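Local coordinates for MOBA relate protein (Mycobacterium sp., PDB 2WAW) that is of unknown function but probably acts as a MobA-like nucleotidyltransferase with a GT-A-type nucleotide-binding fold, at residues S4-V9 with G120-T125; A36-A41 with V64-L69; C44-L49 with V100-D105; G147-L152 with W159-S164. One frame throughout, in Å; residues are numbered along the deposited sequence.

The four contacts are spread over one mixed beta sheet flanked by helices, and no ligand marks a pocket among them. Contacts 1 and 3, centres 11 Å apart, share the sheet's middle: strand 6-12 lies between 48-53 and 98-103, and Thr7 OG1 is hydrogen-bonded to Gln48 OE1 at 2.7 Å. Contact 2 adjoins contact 3, centres 10 Å apart. There Thr37 OG1 of helix 33-42 lies 2.8 Å from Gly104 O, just past strand 98-103, a probable hydrogen bond. Contact 4 touches none of the others: its nearest atoms are about 5 Å from contact 3, about 7 Å from contact 1 and, across the chain's centre, about 17 Å from contact 2.

Contact 1. Residues S4-V9 with G120-T125; sequences SRVTGV and GGRGAT
Arg122 reaches across to the backbone of Ser4, and two hydrogen bonds from its guanidinium carry most of this contact. NH2 donates to Ser4 O at 2.7 Å and NH1 to the same Ser4 O at 2.8 Å, so the group grips a single atom end-on. The oxygen lies only 4° out of the guanidinium plane. NH2 meets it on a lone pair in the carbonyl plane, whereas NH1 comes almost head-on to the carbonyl; sharing one acceptor leaves both bonds bent, with N-H...O angles of 146° and 138°. A long side chain is needed here, because the nearest CA atoms of the two segments, those of Val6 and Arg122, are still 10.0 Å apart.

Van der Waals contact is slight: the Val6 CG2 methyl lies 3.8 Å from Arg122 NH1, obliquely to the guanidinium.

Local bonds hold both partners. Ser4 OG accepts from Val6 N at 3.1 Å, closing an ST turn, and is also bonded to Pro45 O, which suits a small hydroxyl residue just ahead of strand 6-12. On the other side, a type II beta turn from Gly121 to Ala124 begins at the last residue of helix 111-121, with Gly123 supplying the positive phi of its third position.

The carboxylate of Glu97 forms long, weak ion pairs with Arg122 and Arg5. Within this contact the guanidinium is held by a neutral carbonyl, which it probably polarises, and the two bonds tie the lead-in to the first strand to the residue just after helix 111-121, far along the chain.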
loop_
_atom_site.group_PDB
_atom_site.type_symbol
_atom_site.label_atom_id
_atom_site.label_comp_id
_atom_site.label_asym_id
_atom_site.label_seq_id
_atom_site.Cartn_x
_atom_site.Cartn_y
_atom_site.Cartn_z
ATOM N N SER A 4 11.826 11.934 7.941
ATOM C CA SER A 4 11.520 10.587 8.441
ATOM C C SER A 4 12.510 9.558 7.909
ATOM O O SER A 4 12.684 8.508 8.518
ATOM C CB SER A 4 10.096 10.158 8.063
ATOM O OG SER A 4 9.987 9.990 6.665
ATOM N N ARG A 5 13.126 9.860 6.759
ATOM C CA ARG A 5 13.929 8.881 5.997
ATOM C C ARG A 5 13.100 7.639 5.620
ATOM O O ARG A 5 13.594 6.506 5.582
ATOM C CB ARG A 5 15.216 8.523 6.724
ATOM C CG ARG A 5 16.026 9.751 7.069
ATOM C CD ARG A 5 17.412 9.451 7.572
ATOM N NE ARG A 5 18.147 10.709 7.700
ATOM C CZ ARG A 5 19.305 10.863 8.338
ATOM N NH1 ARG A 5 19.896 9.832 8.933
ATOM N NH2 ARG A 5 19.865 12.063 8.383
ATOM N N VAL A 6 11.828 7.881 5.339
ATOM C CA VAL A 6 10.914 6.821 4.902
ATOM C C VAL A 6 10.193 7.244 3.605
ATOM O O VAL A 6 9.671 8.358 3.505
ATOM C CB VAL A 6 9.861 6.451 6.003
ATOM C CG1 VAL A 6 8.948 5.349 5.483
ATOM C CG2 VAL A 6 10.550 5.987 7.279
ATOM N N THR A 7 10.137 6.318 2.646
ATOM C CA THR A 7 9.315 6.485 1.449
ATOM C C THR A 7 8.086 5.606 1.572
ATOM O O THR A 7 8.211 4.427 1.880
ATOM C CB THR A 7 10.105 6.097 0.187
ATOM O OG1 THR A 7 11.104 7.096 -0.052
ATOM C CG2 THR A 7 9.176 6.026 -1.028
ATOM N N GLY A 8 6.912 6.187 1.355
ATOM C CA GLY A 8 5.676 5.402 1.267
ATOM C C GLY A 8 5.448 4.938 -0.154
ATOM O O GLY A 8 5.724 5.672 -1.094
ATOM N N VAL A 9 4.941 3.713 -0.315
ATOM C CA VAL A 9 4.669 3.163 -1.635
ATOM C C VAL A 9 3.248 2.594 -1.587
ATOM O O VAL A 9 2.976 1.643 -0.854
ATOM C CB VAL A 9 5.663 2.020 -2.012
ATOM C CG1 VAL A 9 5.321 1.417 -3.414
ATOM C CG2 VAL A 9 7.139 2.504 -1.969
ATOM N N GLY A 120 8.903 0.984 14.979
ATOM C CA GLY A 120 9.307 -0.413 15.209
ATOM C C GLY A 120 10.232 -0.934 14.120
ATOM O O GLY A 120 11.063 -1.813 14.358
ATOM N N GLY A 121 10.100 -0.380 12.924
ATOM C CA GLY A 121 10.937 -0.789 11.798
ATOM C C GLY A 121 12.361 -0.267 11.791
ATOM O O GLY A 121 13.226 -0.838 11.133
ATOM N N ARG A 122 12.633 0.824 12.506
ATOM C CA ARG A 122 14.021 1.273 12.667
ATOM C C ARG A 122 14.807 0.091 13.248
ATOM O O ARG A 122 14.492 -0.402 14.318
ATOM C CB ARG A 122 14.124 2.479 13.608
ATOM C CG ARG A 122 13.142 3.620 13.357
ATOM C CD ARG A 122 13.303 4.279 11.987
ATOM N NE ARG A 122 12.498 5.493 11.856
ATOM C CZ ARG A 122 12.546 6.331 10.808
ATOM N NH1 ARG A 122 13.364 6.085 9.783
ATOM N NH2 ARG A 122 11.789 7.422 10.797
ATOM N N GLY A 123 15.822 -0.377 12.538
ATOM C CA GLY A 123 16.592 -1.523 13.035
ATOM C C GLY A 123 15.957 -2.912 12.956
ATOM O O GLY A 123 16.535 -3.875 13.473
ATOM N N ALA A 124 14.780 -3.024 12.329
ATOM C CA ALA A 124 14.235 -4.333 11.919
ATOM C C ALA A 124 14.349 -4.463 10.400
ATOM O O ALA A 124 14.220 -3.474 9.670
ATOM C CB ALA A 124 12.794 -4.505 12.359
ATOM N N THR A 125 14.597 -5.677 9.924
ATOM C CA THR A 125 14.701 -5.928 8.487
ATOM C C THR A 125 13.345 -5.786 7.794
ATOM O O THR A 125 13.241 -5.110 6.772
ATOM C CB THR A 125 15.341 -7.311 8.191
ATOM O OG1 THR A 125 16.657 -7.353 8.755
ATOM C CG2 THR A 125 15.438 -7.558 6.700
#

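Contact 2. Residues A36-A41 with V64-L69; sequences ATLAMA and VELDGL
Leu38 points from helix 33-42 into the loop 64-69, which joins helix to second strand in a beta-alpha-beta crossover running from strand 48-53 through helix 57-63 to the parallel neighbour 70-73. A single methyl, Leu38 CD1, does all the close touching, and three side chains of the loop gather round it. With CG anti to the carbonyl carbon (chi1 -64°) and the chain extended beyond, this branch stands clear of its helix. Leu66 slants across Leu38 and presses CD2 to within 3.5 Å of CD1, tighter than ordinary van der Waals contact. Leu69, also slanted against Leu38, offers CD1 at 3.9 Å from the same methyl. Val64, just past helix 57-63, adds CG1 at 4.0 Å from Leu38 CD1.

Branched aliphatic side chains suit these places because their methyls pack together and, for Leu38 and Leu69, on Val51 of the sheet. The loop keeps its shape through a type II turn from Leu66 to Leu69, with Gly68 at positive phi, and through Arg42 NH2, which binds Glu65 O and Asp67 O. Glu65 also folds back, its OE2 accepting from Asp67 N at 2.9 Å on the anti side of the carboxylate.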
loop_
_atom_site.group_PDB
_atom_site.type_symbol
_atom_site.label_atom_id
_atom_site.label_comp_id
_atom_site.label_asym_id
_atom_site.label_seq_id
_atom_site.Cartn_x
_atom_site.Cartn_y
_atom_site.Cartn_z
ATOM N N ALA A 36 -9.243 8.119 -1.333
ATOM C CA ALA A 36 -9.330 7.974 0.108
ATOM C C ALA A 36 -8.031 7.429 0.719
ATOM O O ALA A 36 -7.536 7.937 1.749
ATOM C CB ALA A 36 -10.517 7.086 0.475
ATOM N N THR A 37 -7.459 6.421 0.070
ATOM C CA THR A 37 -6.182 5.864 0.523
ATOM C C THR A 37 -5.058 6.906 0.449
ATOM O O THR A 37 -4.262 7.037 1.377
ATOM C CB THR A 37 -5.808 4.626 -0.275
ATOM O OG1 THR A 37 -6.865 3.669 -0.122
ATOM C CG2 THR A 37 -4.487 4.034 0.223
ATOM N N LEU A 38 -5.021 7.677 -0.638
ATOM C CA LEU A 38 -3.949 8.672 -0.789
ATOM C C LEU A 38 -4.105 9.856 0.160
ATOM O O LEU A 38 -3.100 10.406 0.644
ATOM C CB LEU A 38 -3.839 9.131 -2.244
ATOM C CG LEU A 38 -3.425 8.052 -3.259
ATOM C CD1 LEU A 38 -3.359 8.694 -4.636
ATOM C CD2 LEU A 38 -2.088 7.399 -2.916
ATOM N N ALA A 39 -5.353 10.224 0.458
ATOM C CA ALA A 39 -5.635 11.250 1.485
ATOM C C ALA A 39 -4.975 10.865 2.806
ATOM O O ALA A 39 -4.330 11.702 3.455
ATOM C CB ALA A 39 -7.133 11.418 1.672
ATOM N N MET A 40 -5.105 9.596 3.192
ATOM C CA MET A 40 -4.481 9.094 4.422
ATOM C C MET A 40 -2.950 9.014 4.286
ATOM O O MET A 40 -2.207 9.427 5.195
ATOM C CB MET A 40 -5.130 7.751 4.812
ATOM C CG MET A 40 -4.531 7.052 6.026
ATOM S SD MET A 40 -2.992 6.172 5.655
ATOM C CE MET A 40 -3.558 5.021 4.411
ATOM N N ALA A 41 -2.484 8.500 3.145
ATOM C CA ALA A 41 -1.040 8.317 2.921
ATOM C C ALA A 41 -0.297 9.656 2.996
ATOM O O ALA A 41 0.846 9.724 3.473
ATOM C CB ALA A 41 -0.778 7.608 1.592
ATOM N N VAL A 64 -8.144 11.276 -10.068
ATOM C CA VAL A 64 -7.619 11.244 -8.709
ATOM C C VAL A 64 -6.553 12.318 -8.563
ATOM O O VAL A 64 -5.783 12.567 -9.494
ATOM C CB VAL A 64 -7.053 9.852 -8.359
ATOM C CG1 VAL A 64 -6.488 9.829 -6.932
ATOM C CG2 VAL A 64 -8.125 8.779 -8.555
ATOM N N GLU A 65 -6.482 12.945 -7.416
ATOM C CA GLU A 65 -5.466 13.953 -7.234
ATOM C C GLU A 65 -4.130 13.344 -6.856
ATOM O O GLU A 65 -3.943 12.833 -5.805
ATOM C CB GLU A 65 -5.888 14.936 -6.175
ATOM C CG GLU A 65 -4.809 15.942 -5.864
ATOM C CD GLU A 65 -4.519 16.859 -7.022
ATOM O OE1 GLU A 65 -5.291 17.794 -7.163
ATOM O OE2 GLU A 65 -3.577 16.677 -7.761
ATOM N N LEU A 66 -3.218 13.427 -7.784
ATOM C CA LEU A 66 -1.883 12.911 -7.651
ATOM C C LEU A 66 -0.739 13.941 -7.589
ATOM O O LEU A 66 0.378 13.581 -7.642
ATOM C CB LEU A 66 -1.627 11.887 -8.733
ATOM C CG LEU A 66 -2.669 10.792 -8.902
ATOM C CD1 LEU A 66 -2.508 10.123 -10.148
ATOM C CD2 LEU A 66 -2.656 9.848 -7.859
ATOM N N ASP A 67 -1.067 15.219 -7.480
ATOM C CA ASP A 67 -0.037 16.236 -7.426
ATOM C C ASP A 67 0.902 16.032 -6.262
ATOM O O ASP A 67 0.492 15.739 -5.196
ATOM C CB ASP A 67 -0.650 17.637 -7.319
ATOM N N GLY A 68 2.169 16.154 -6.522
ATOM C CA GLY A 68 3.175 16.033 -5.521
ATOM C C GLY A 68 3.612 14.635 -5.211
ATOM O O GLY A 68 4.456 14.442 -4.409
ATOM N N LEU A 69 3.009 13.666 -5.876
ATOM C CA LEU A 69 3.342 12.281 -5.704
ATOM C C LEU A 69 4.225 11.793 -6.845
ATOM O O LEU A 69 4.163 12.327 -7.895
ATOM C CB LEU A 69 2.068 11.449 -5.654
ATOM C CG LEU A 69 0.987 11.858 -4.677
ATOM C CD1 LEU A 69 -0.094 10.873 -4.620
ATOM C CD2 LEU A 69 1.470 12.162 -3.344
#

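Contact 3. Residues C44-L49 with V100-D105; sequences CPFDQL and VLMLGD
Phe46 and Val100 mark the closest approach of the two backbones, with CA atoms 8.6 Å apart, because strand 6-12 runs between strands 48-53 and 98-103 and leaves only side chains to meet. Phe46, in the loop ahead of strand 48-53, spans the gap with its ring. Its CG lies beside the backbone N (chi1 -58°), which sends the far end of the ring toward strand 98-103. There CE1 comes 3.7 Å from Val100 CB and 3.9 Å from Val100 CG2; the two side chains cross at about a right angle, and the valine meets the ring obliquely.

Met102, two residues along the same strand, brings its methyl to the ring's edge, near the ring plane, with CE 3.9 Å from Phe46 CE2. Met102 was built in two conformers, so this edge contact holds for one of them and is less certain. Behind the ring, Cys44 CB sits 3.4 Å above one face, offset toward the rim. The inverse gamma turn centred on Pro45, with a weak bond from Phe46 N to Cys44 O, brings it there.

Helix 111-121 closes over the group, Val114 touching Phe46 and Ile118 touching Val100. The contact is wholly apolar: a rigid ring packs between sheet and helix, while a flexible thioether can adapt to its edge. Cohesion here should therefore come from dispersion, shape fit and exclusion of water.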
loop_
_atom_site.group_PDB
_atom_site.type_symbol
_atom_site.label_atom_id
_atom_site.label_comp_id
_atom_site.label_asym_id
_atom_site.label_seq_id
_atom_site.Cartn_x
_atom_site.Cartn_y
_atom_site.Cartn_z
ATOM N N CYS A 44 0.756 10.625 6.515
ATOM C CA CYS A 44 1.766 9.780 7.166
ATOM C C CYS A 44 3.117 10.490 7.158
ATOM O O CYS A 44 3.323 11.386 6.342
ATOM C CB CYS A 44 1.913 8.450 6.438
ATOM S SG CYS A 44 0.413 7.439 6.543
ATOM N N PRO A 45 4.040 10.052 8.035
ATOM C CA PRO A 45 5.366 10.665 8.105
ATOM C C PRO A 45 6.305 10.113 7.025
ATOM O O PRO A 45 7.300 9.431 7.329
ATOM C CB PRO A 45 5.851 10.325 9.519
ATOM C CG PRO A 45 5.017 9.153 9.988
ATOM C CD PRO A 45 3.865 8.964 9.025
ATOM N N PHE A 46 5.963 10.367 5.767
ATOM C CA PHE A 46 6.829 10.001 4.658
ATOM C C PHE A 46 7.528 11.233 4.126
ATOM O O PHE A 46 6.948 12.324 4.107
ATOM C CB PHE A 46 6.021 9.424 3.488
ATOM C CG PHE A 46 5.187 8.205 3.836
ATOM C CD1 PHE A 46 5.700 7.186 4.651
ATOM C CD2 PHE A 46 3.893 8.065 3.323
ATOM C CE1 PHE A 46 4.936 6.041 4.942
ATOM C CE2 PHE A 46 3.109 6.937 3.603
ATOM C CZ PHE A 46 3.629 5.904 4.417
ATOM N N ASP A 47 8.747 11.043 3.632
ATOM C CA ASP A 47 9.463 12.091 2.909
ATOM C C ASP A 47 9.118 12.085 1.424
ATOM O O ASP A 47 9.307 13.092 0.719
ATOM C CB ASP A 47 10.969 11.887 3.025
ATOM C CG ASP A 47 11.500 12.082 4.438
ATOM O OD1 ASP A 47 10.800 12.643 5.306
ATOM O OD2 ASP A 47 12.655 11.665 4.657
ATOM N N GLN A 48 8.631 10.940 0.945
ATOM C CA GLN A 48 8.324 10.734 -0.456
ATOM C C GLN A 48 7.145 9.778 -0.496
ATOM O O GLN A 48 7.081 8.862 0.327
ATOM C CB GLN A 48 9.530 10.100 -1.165
ATOM C CG GLN A 48 9.260 9.622 -2.596
ATOM C CD GLN A 48 10.431 8.898 -3.209
ATOM O OE1 GLN A 48 11.198 8.204 -2.515
ATOM N NE2 GLN A 48 10.560 9.016 -4.522
ATOM N N LEU A 49 6.255 9.972 -1.450
ATOM C CA LEU A 49 5.166 9.061 -1.673
ATOM C C LEU A 49 5.053 8.669 -3.137
ATOM O O LEU A 49 4.838 9.472 -3.944
ATOM C CB LEU A 49 3.856 9.660 -1.177
ATOM C CG LEU A 49 2.564 8.862 -1.268
ATOM C CD1 LEU A 49 2.694 7.548 -0.549
ATOM C CD2 LEU A 49 1.454 9.669 -0.655
ATOM N N VAL A 100 7.462 1.945 3.370
ATOM C CA VAL A 100 6.222 1.408 3.894
ATOM C C VAL A 100 5.312 1.095 2.718
ATOM O O VAL A 100 5.045 1.969 1.877
ATOM C CB VAL A 100 5.546 2.394 4.880
ATOM C CG1 VAL A 100 4.104 1.946 5.233
ATOM C CG2 VAL A 100 6.388 2.566 6.133
ATOM N N LEU A 101 4.855 -0.154 2.662
ATOM C CA LEU A 101 3.999 -0.674 1.582
ATOM C C LEU A 101 2.558 -0.733 1.987
ATOM O O LEU A 101 2.230 -1.270 3.038
ATOM C CB LEU A 101 4.439 -2.100 1.218
ATOM C CG LEU A 101 5.789 -2.332 0.554
ATOM C CD1 LEU A 101 6.030 -3.834 0.466
ATOM C CD2 LEU A 101 5.822 -1.691 -0.829
ATOM N N MET A 102 1.696 -0.194 1.135
ATOM C CA MET A 102 0.277 -0.364 1.365
ATOM C C MET A 102 -0.432 -0.487 0.035
ATOM O O MET A 102 0.139 -0.221 -1.025
ATOM C CB MET A 102 -0.283 0.785 2.172
ATOM C CG MET A 102 -0.587 1.988 1.348
ATOM S SD MET A 102 -1.065 3.323 2.431
ATOM C CE MET A 102 0.509 4.167 2.657
ATOM N N LEU A 103 -1.652 -1.017 0.084
ATOM C CA LEU A 103 -2.453 -1.191 -1.133
ATOM C C LEU A 103 -3.320 0.032 -1.387
ATOM O O LEU A 103 -3.812 0.643 -0.437
ATOM C CB LEU A 103 -3.354 -2.435 -1.033
ATOM C CG LEU A 103 -2.631 -3.786 -0.831
ATOM C CD1 LEU A 103 -3.627 -4.937 -0.902
ATOM C CD2 LEU A 103 -1.522 -4.001 -1.850
ATOM N N GLY A 104 -3.559 0.360 -2.657
ATOM C CA GLY A 104 -4.392 1.507 -3.026
ATOM C C GLY A 104 -5.850 1.366 -2.589
ATOM O O GLY A 104 -6.603 2.359 -2.564
ATOM N N ASP A 105 -6.231 0.129 -2.254
ATOM C CA ASP A 105 -7.611 -0.215 -1.894
ATOM C C ASP A 105 -7.806 -0.513 -0.400
ATOM O O ASP A 105 -8.794 -1.139 -0.000
ATOM C CB ASP A 105 -8.177 -1.356 -2.773
ATOM C CG ASP A 105 -7.291 -2.595 -2.783
ATOM O OD1 ASP A 105 -6.126 -2.466 -3.225
ATOM O OD2 ASP A 105 -7.769 -3.693 -2.403
#

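Contact 4. Residues G147-L152 with W159-S164; sequences GDLAEL and WRLIES
Leu161 inserts its forked end against Asp148 and Leu149, and this one side chain dominates the contact. Both of its methyls rest on the same carbon: Asp148 CB is 3.9 Å from Leu161 CD1 and also 3.9 Å from Leu161 CD2. CD2 leans further along the helix and lies 4.1 Å from Leu149 N. Leu149, crossing Leu161 at about a right angle, adds a looser touch of CD2 to Leu161 CD2 at 4.2 Å. Leu161 gains this reach because its CG lies roughly anti to the backbone N (chi1 -151°), directing the branch point across to the other helix. Aspartate fits opposite because its methylene is apolar enough to receive the fork, while the carboxylate lies beyond the touching carbon.

The next shell holds the last turn after Leu161. Leu161 O accepts from Ser164 OG at 3.0 Å and from Ser164 N at 3.3 Å, both arriving from the same face of the carbonyl plane. Ser164 OG is also bonded to Arg166 N, so a serine here ties this turn to the chain that follows. Arg166 and His167 in turn touch both Asp148 and Leu161.

Further out, Leu149 packs on Leu85 and Leu89 of helix 84-90 and on Val141 of strand 134-142, and Leu161 packs on Ile126 of strand 126-131. Two short consecutive helices thus pair through Leu161 set against Asp148 and Leu149 and cover the antiparallel part of the mixed sheet, a layered alpha/beta arrangement consistent with the GT-A fold of MobA-like proteins.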
loop_
_atom_site.group_PDB
_atom_site.type_symbol
_atom_site.label_atom_id
_atom_site.label_comp_id
_atom_site.label_asym_id
_atom_site.label_seq_id
_atom_site.Cartn_x
_atom_site.Cartn_y
_atom_site.Cartn_z
ATOM N N GLY A 147 16.663 -5.676 -2.616
ATOM C CA GLY A 147 16.990 -6.680 -3.642
ATOM C C GLY A 147 16.056 -7.884 -3.654
ATOM O O GLY A 147 15.626 -8.344 -4.721
ATOM N N ASP A 148 15.722 -8.388 -2.465
ATOM C CA ASP A 148 14.807 -9.524 -2.330
ATOM C C ASP A 148 13.371 -9.196 -2.761
ATOM O O ASP A 148 12.696 -10.018 -3.396
ATOM C CB ASP A 148 14.837 -10.056 -0.889
ATOM C CG ASP A 148 16.248 -10.395 -0.425
ATOM O OD1 ASP A 148 16.620 -11.583 -0.493
ATOM O OD2 ASP A 148 17.005 -9.478 -0.031
ATOM N N LEU A 149 12.903 -7.999 -2.401
ATOM C CA LEU A 149 11.623 -7.493 -2.870
ATOM C C LEU A 149 11.560 -7.478 -4.380
ATOM O O LEU A 149 10.555 -7.885 -4.967
ATOM C CB LEU A 149 11.404 -6.059 -2.410
ATOM C CG LEU A 149 10.704 -5.753 -1.102
ATOM C CD1 LEU A 149 10.370 -4.285 -1.150
ATOM C CD2 LEU A 149 9.440 -6.584 -0.908
ATOM N N ALA A 150 12.629 -6.982 -4.994
ATOM C CA ALA A 150 12.693 -6.827 -6.441
ATOM C C ALA A 150 12.505 -8.168 -7.149
ATOM O O ALA A 150 11.928 -8.221 -8.233
ATOM C CB ALA A 150 13.998 -6.169 -6.849
ATOM N N GLU A 151 12.963 -9.244 -6.504
ATOM C CA GLU A 151 12.905 -10.607 -7.052
ATOM C C GLU A 151 11.567 -11.336 -6.857
ATOM O O GLU A 151 11.391 -12.451 -7.357
ATOM C CB GLU A 151 14.033 -11.458 -6.460
ATOM C CG GLU A 151 15.419 -11.033 -6.898
ATOM C CD GLU A 151 16.517 -11.631 -6.040
ATOM O OE1 GLU A 151 16.313 -12.724 -5.465
ATOM O OE2 GLU A 151 17.592 -11.001 -5.942
ATOM N N LEU A 152 10.634 -10.729 -6.126
ATOM C CA LEU A 152 9.293 -11.308 -5.995
ATOM C C LEU A 152 8.568 -11.237 -7.340
ATOM O O LEU A 152 8.795 -10.318 -8.134
ATOM C CB LEU A 152 8.468 -10.603 -4.907
ATOM C CG LEU A 152 8.997 -10.532 -3.470
ATOM C CD1 LEU A 152 8.067 -9.680 -2.637
ATOM C CD2 LEU A 152 9.162 -11.905 -2.843
ATOM N N TRP A 159 4.290 -11.511 1.422
ATOM C CA TRP A 159 4.050 -12.468 2.492
ATOM C C TRP A 159 5.028 -13.647 2.427
ATOM O O TRP A 159 5.342 -14.242 3.455
ATOM C CB TRP A 159 2.580 -12.921 2.545
ATOM C CG TRP A 159 2.120 -13.772 1.395
ATOM C CD1 TRP A 159 1.608 -13.335 0.203
ATOM C CD2 TRP A 159 2.104 -15.207 1.336
ATOM N NE1 TRP A 159 1.289 -14.408 -0.596
ATOM C CE2 TRP A 159 1.581 -15.567 0.073
ATOM C CE3 TRP A 159 2.484 -16.223 2.225
ATOM C CZ2 TRP A 159 1.432 -16.902 -0.326
ATOM C CZ3 TRP A 159 2.333 -17.550 1.825
ATOM C CH2 TRP A 159 1.811 -17.874 0.559
ATOM N N ARG A 160 5.546 -13.956 1.236
ATOM C CA ARG A 160 6.514 -15.056 1.097
ATOM C C ARG A 160 7.880 -14.744 1.703
ATOM O O ARG A 160 8.534 -15.621 2.264
ATOM C CB ARG A 160 6.649 -15.508 -0.359
ATOM C CG ARG A 160 5.438 -16.288 -0.818
ATOM C CD ARG A 160 5.774 -17.329 -1.881
ATOM N NE ARG A 160 4.587 -18.094 -2.268
ATOM C CZ ARG A 160 3.533 -17.576 -2.897
ATOM N NH1 ARG A 160 3.506 -16.282 -3.203
ATOM N NH2 ARG A 160 2.493 -18.346 -3.205
ATOM N N LEU A 161 8.306 -13.493 1.588
ATOM C CA LEU A 161 9.510 -13.026 2.252
ATOM C C LEU A 161 9.285 -13.025 3.766
ATOM O O LEU A 161 10.126 -13.506 4.522
ATOM C CB LEU A 161 9.850 -11.622 1.761
ATOM C CG LEU A 161 11.289 -11.112 1.732
ATOM C CD1 LEU A 161 12.272 -12.136 1.178
ATOM C CD2 LEU A 161 11.317 -9.849 0.882
ATOM N N ILE A 162 8.133 -12.492 4.184
ATOM C CA ILE A 162 7.728 -12.423 5.600
ATOM C C ILE A 162 7.704 -13.809 6.238
ATOM O O ILE A 162 8.164 -13.991 7.368
ATOM C CB ILE A 162 6.339 -11.719 5.767
ATOM C CG1 ILE A 162 6.460 -10.208 5.537
ATOM C CG2 ILE A 162 5.726 -11.985 7.159
ATOM C CD1 ILE A 162 5.156 -9.527 5.134
ATOM N N GLU A 163 7.180 -14.789 5.505
ATOM C CA GLU A 163 6.973 -16.130 6.051
ATOM C C GLU A 163 8.160 -17.065 5.824
ATOM O O GLU A 163 8.189 -18.182 6.354
ATOM C CB GLU A 163 5.679 -16.725 5.490
ATOM C CG GLU A 163 4.409 -16.072 6.069
ATOM C CD GLU A 163 3.115 -16.740 5.613
ATOM O OE1 GLU A 163 3.147 -17.931 5.215
ATOM O OE2 GLU A 163 2.057 -16.070 5.666
ATOM N N SER A 164 9.149 -16.599 5.063
ATOM C CA SER A 164 10.314 -17.413 4.699
ATOM C C SER A 164 11.246 -17.766 5.866
ATOM O O SER A 164 11.927 -18.797 5.824
ATOM C CB SER A 164 11.131 -16.735 3.598
ATOM O OG SER A 164 12.011 -15.757 4.129
#